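Local coordinates for hypothetical protein ST1511 (Sulfolobus tokodaii, PDB 2EKM) that is of unknown function but belongs to the adenosine-specific kinase family and may transfer adenosine monophosphate to proteins, at residues 7-11 / 73-78. Numbering follows the deposited sequence.
Sequences VIRVE and QTALKI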
loop_
_atom_site.group_PDB
_atom_site.type_symbol
_atom_site.label_atom_id
_atom_site.label_comp_id
_atom_site.label_asym_id
_atom_site.label_seq_id
_atom_site.Cartn_x
_atom_site.Cartn_y
_atom_site.Cartn_z
ATOM N N VAL A 7 -12.886 14.226 6.450
ATOM C CA VAL A 7 -12.644 13.176 7.433
ATOM C C VAL A 7 -13.917 12.346 7.504
ATOM O O VAL A 7 -14.934 12.808 8.016
ATOM C CB VAL A 7 -12.347 13.766 8.828
ATOM C CG1 VAL A 7 -12.061 12.642 9.820
ATOM C CG2 VAL A 7 -11.164 14.729 8.741
ATOM N N ILE A 8 -13.855 11.124 6.990
ATOM C CA ILE A 8 -15.010 10.234 6.960
ATOM C C ILE A 8 -15.051 9.218 8.102
ATOM O O ILE A 8 -14.114 8.441 8.285
ATOM C CB ILE A 8 -15.055 9.452 5.617
ATOM C CG1 ILE A 8 -15.053 10.435 4.442
ATOM C CG2 ILE A 8 -16.283 8.549 5.569
ATOM C CD1 ILE A 8 -16.207 11.415 4.454
ATOM N N ARG A 9 -16.146 9.228 8.858
ATOM C CA ARG A 9 -16.336 8.295 9.962
ATOM C C ARG A 9 -16.869 6.975 9.419
ATOM O O ARG A 9 -17.914 6.943 8.771
ATOM C CB ARG A 9 -17.327 8.863 10.984
ATOM C CG ARG A 9 -17.804 7.848 12.032
ATOM C CD ARG A 9 -16.650 7.267 12.847
ATOM N NE ARG A 9 -15.971 8.291 13.641
ATOM C CZ ARG A 9 -14.817 8.106 14.277
ATOM N NH1 ARG A 9 -14.206 6.929 14.218
ATOM N NH2 ARG A 9 -14.267 9.101 14.958
ATOM N N VAL A 10 -16.148 5.892 9.685
ATOM C CA VAL A 10 -16.549 4.568 9.222
ATOM C C VAL A 10 -17.263 3.806 10.335
ATOM O O VAL A 10 -16.695 3.589 11.405
ATOM C CB VAL A 10 -15.318 3.748 8.759
ATOM C CG1 VAL A 10 -15.731 2.314 8.432
ATOM C CG2 VAL A 10 -14.685 4.410 7.535
ATOM N N GLU A 11 -18.508 3.406 10.090
ATOM C CA GLU A 11 -19.256 2.669 11.102
ATOM C C GLU A 11 -18.806 1.213 11.153
ATOM O O GLU A 11 -18.784 0.523 10.138
ATOM C CB GLU A 11 -20.767 2.730 10.829
ATOM C CG GLU A 11 -21.576 1.704 11.638
ATOM C CD GLU A 11 -23.081 1.815 11.432
ATOM O OE1 GLU A 11 -23.518 2.157 10.313
ATOM O OE2 GLU A 11 -23.832 1.541 12.391
ATOM N N GLN A 73 -22.765 1.639 2.223
ATOM C CA GLN A 73 -22.788 2.926 2.907
ATOM C C GLN A 73 -21.393 3.526 3.051
ATOM O O GLN A 73 -21.163 4.677 2.685
ATOM C CB GLN A 73 -23.445 2.762 4.280
ATOM C CG GLN A 73 -24.902 2.335 4.186
ATOM C CD GLN A 73 -25.423 1.687 5.454
ATOM O OE1 GLN A 73 -26.556 1.216 5.494
ATOM N NE2 GLN A 73 -24.597 1.655 6.494
ATOM N N THR A 74 -20.462 2.740 3.579
ATOM C CA THR A 74 -19.098 3.207 3.757
ATOM C C THR A 74 -18.461 3.593 2.420
ATOM O O THR A 74 -17.765 4.602 2.332
ATOM C CB THR A 74 -18.250 2.133 4.479
ATOM O OG1 THR A 74 -18.761 1.958 5.808
ATOM C CG2 THR A 74 -16.783 2.549 4.558
ATOM N N ALA A 75 -18.713 2.803 1.379
ATOM C CA ALA A 75 -18.163 3.093 0.055
ATOM C C ALA A 75 -18.697 4.423 -0.477
ATOM O O ALA A 75 -17.971 5.188 -1.116
ATOM C CB ALA A 75 -18.514 1.967 -0.915
ATOM N N LEU A 76 -19.972 4.694 -0.219
ATOM C CA LEU A 76 -20.588 5.939 -0.664
ATOM C C LEU A 76 -20.029 7.136 0.102
ATOM O O LEU A 76 -19.805 8.201 -0.469
ATOM C CB LEU A 76 -22.105 5.882 -0.462
ATOM C CG LEU A 76 -22.955 5.162 -1.508
ATOM C CD1 LEU A 76 -24.368 5.000 -0.971
ATOM C CD2 LEU A 76 -22.966 5.958 -2.814
ATOM N N LYS A 77 -19.819 6.959 1.401
ATOM C CA LYS A 77 -19.298 8.032 2.242
ATOM C C LYS A 77 -17.870 8.411 1.856
ATOM O O LYS A 77 -17.504 9.583 1.878
ATOM C CB LYS A 77 -19.375 7.614 3.708
ATOM C CG LYS A 77 -20.810 7.440 4.187
ATOM C CD LYS A 77 -20.906 6.652 5.485
ATOM C CE LYS A 77 -20.217 7.355 6.635
ATOM N NZ LYS A 77 -20.485 6.649 7.922
ATOM N N ILE A 78 -17.058 7.420 1.512
ATOM C CA ILE A 78 -15.696 7.703 1.094
ATOM C C ILE A 78 -15.820 8.352 -0.285
ATOM O O ILE A 78 -15.166 9.354 -0.573
ATOM C CB ILE A 78 -14.860 6.415 1.009
ATOM C CG1 ILE A 78 -14.685 5.825 2.413
ATOM C CG2 ILE A 78 -13.503 6.708 0.364
ATOM C CD1 ILE A 78 -13.946 4.484 2.441
HETATM O O HOH W 1 -19.974 3.868 7.608
HETATM O O HOH W 2 -22.780 2.869 7.885
HETATM O O HOH W 3 -26.322 1.550 9.056
#
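Ile8 packs against Lys77 and Ile78 where strand 4-10, outermost within this chain in a three-stranded antiparallel sheet, meets the last turns of helix 65-78; the axes of 7-10 and 73-78 run antiparallel and come within 8.8 Å. A branched isoleucine suits this place. Its CG1 arm, turned beside the backbone N (chi1 -56°), brings CD1 to 3.4 Å from Lys77 O, while CG2 rests 3.7 Å from Lys77 CB. Cutting the side chain back to an alanine here is likely to open a gap beside Lys77 O and to leave Lys77 CB without its CG2 neighbour.

The CB of Arg9 points away from the helix, its NH1 hydrogen-bonds Gln126 OE1 of the second subunit, and its carbonyl faces Lys77. A long, flexible lysine can answer it: bent at chi3 (63°), Lys77 swings NZ to 2.7 Å from Arg9 O, close to the line of the C=O bond (166°).

Val10, buried, sets CG1 4.0 Å from Thr74 CG2, the two side chains crossing at about a right angle. Threonine serves both needs here, a methyl for the valine and a hydroxyl that bonds to Tyr87 of strand 83-89.

At Glu11, water carries the contact. Each of two waters bridges Glu11 OE1 and Gln73 NE2; for one, the bond from NE2 is weak. A third water accepts from both Glu11 N and Lys77 NZ and lies 2.9 Å from Thr74 OG1.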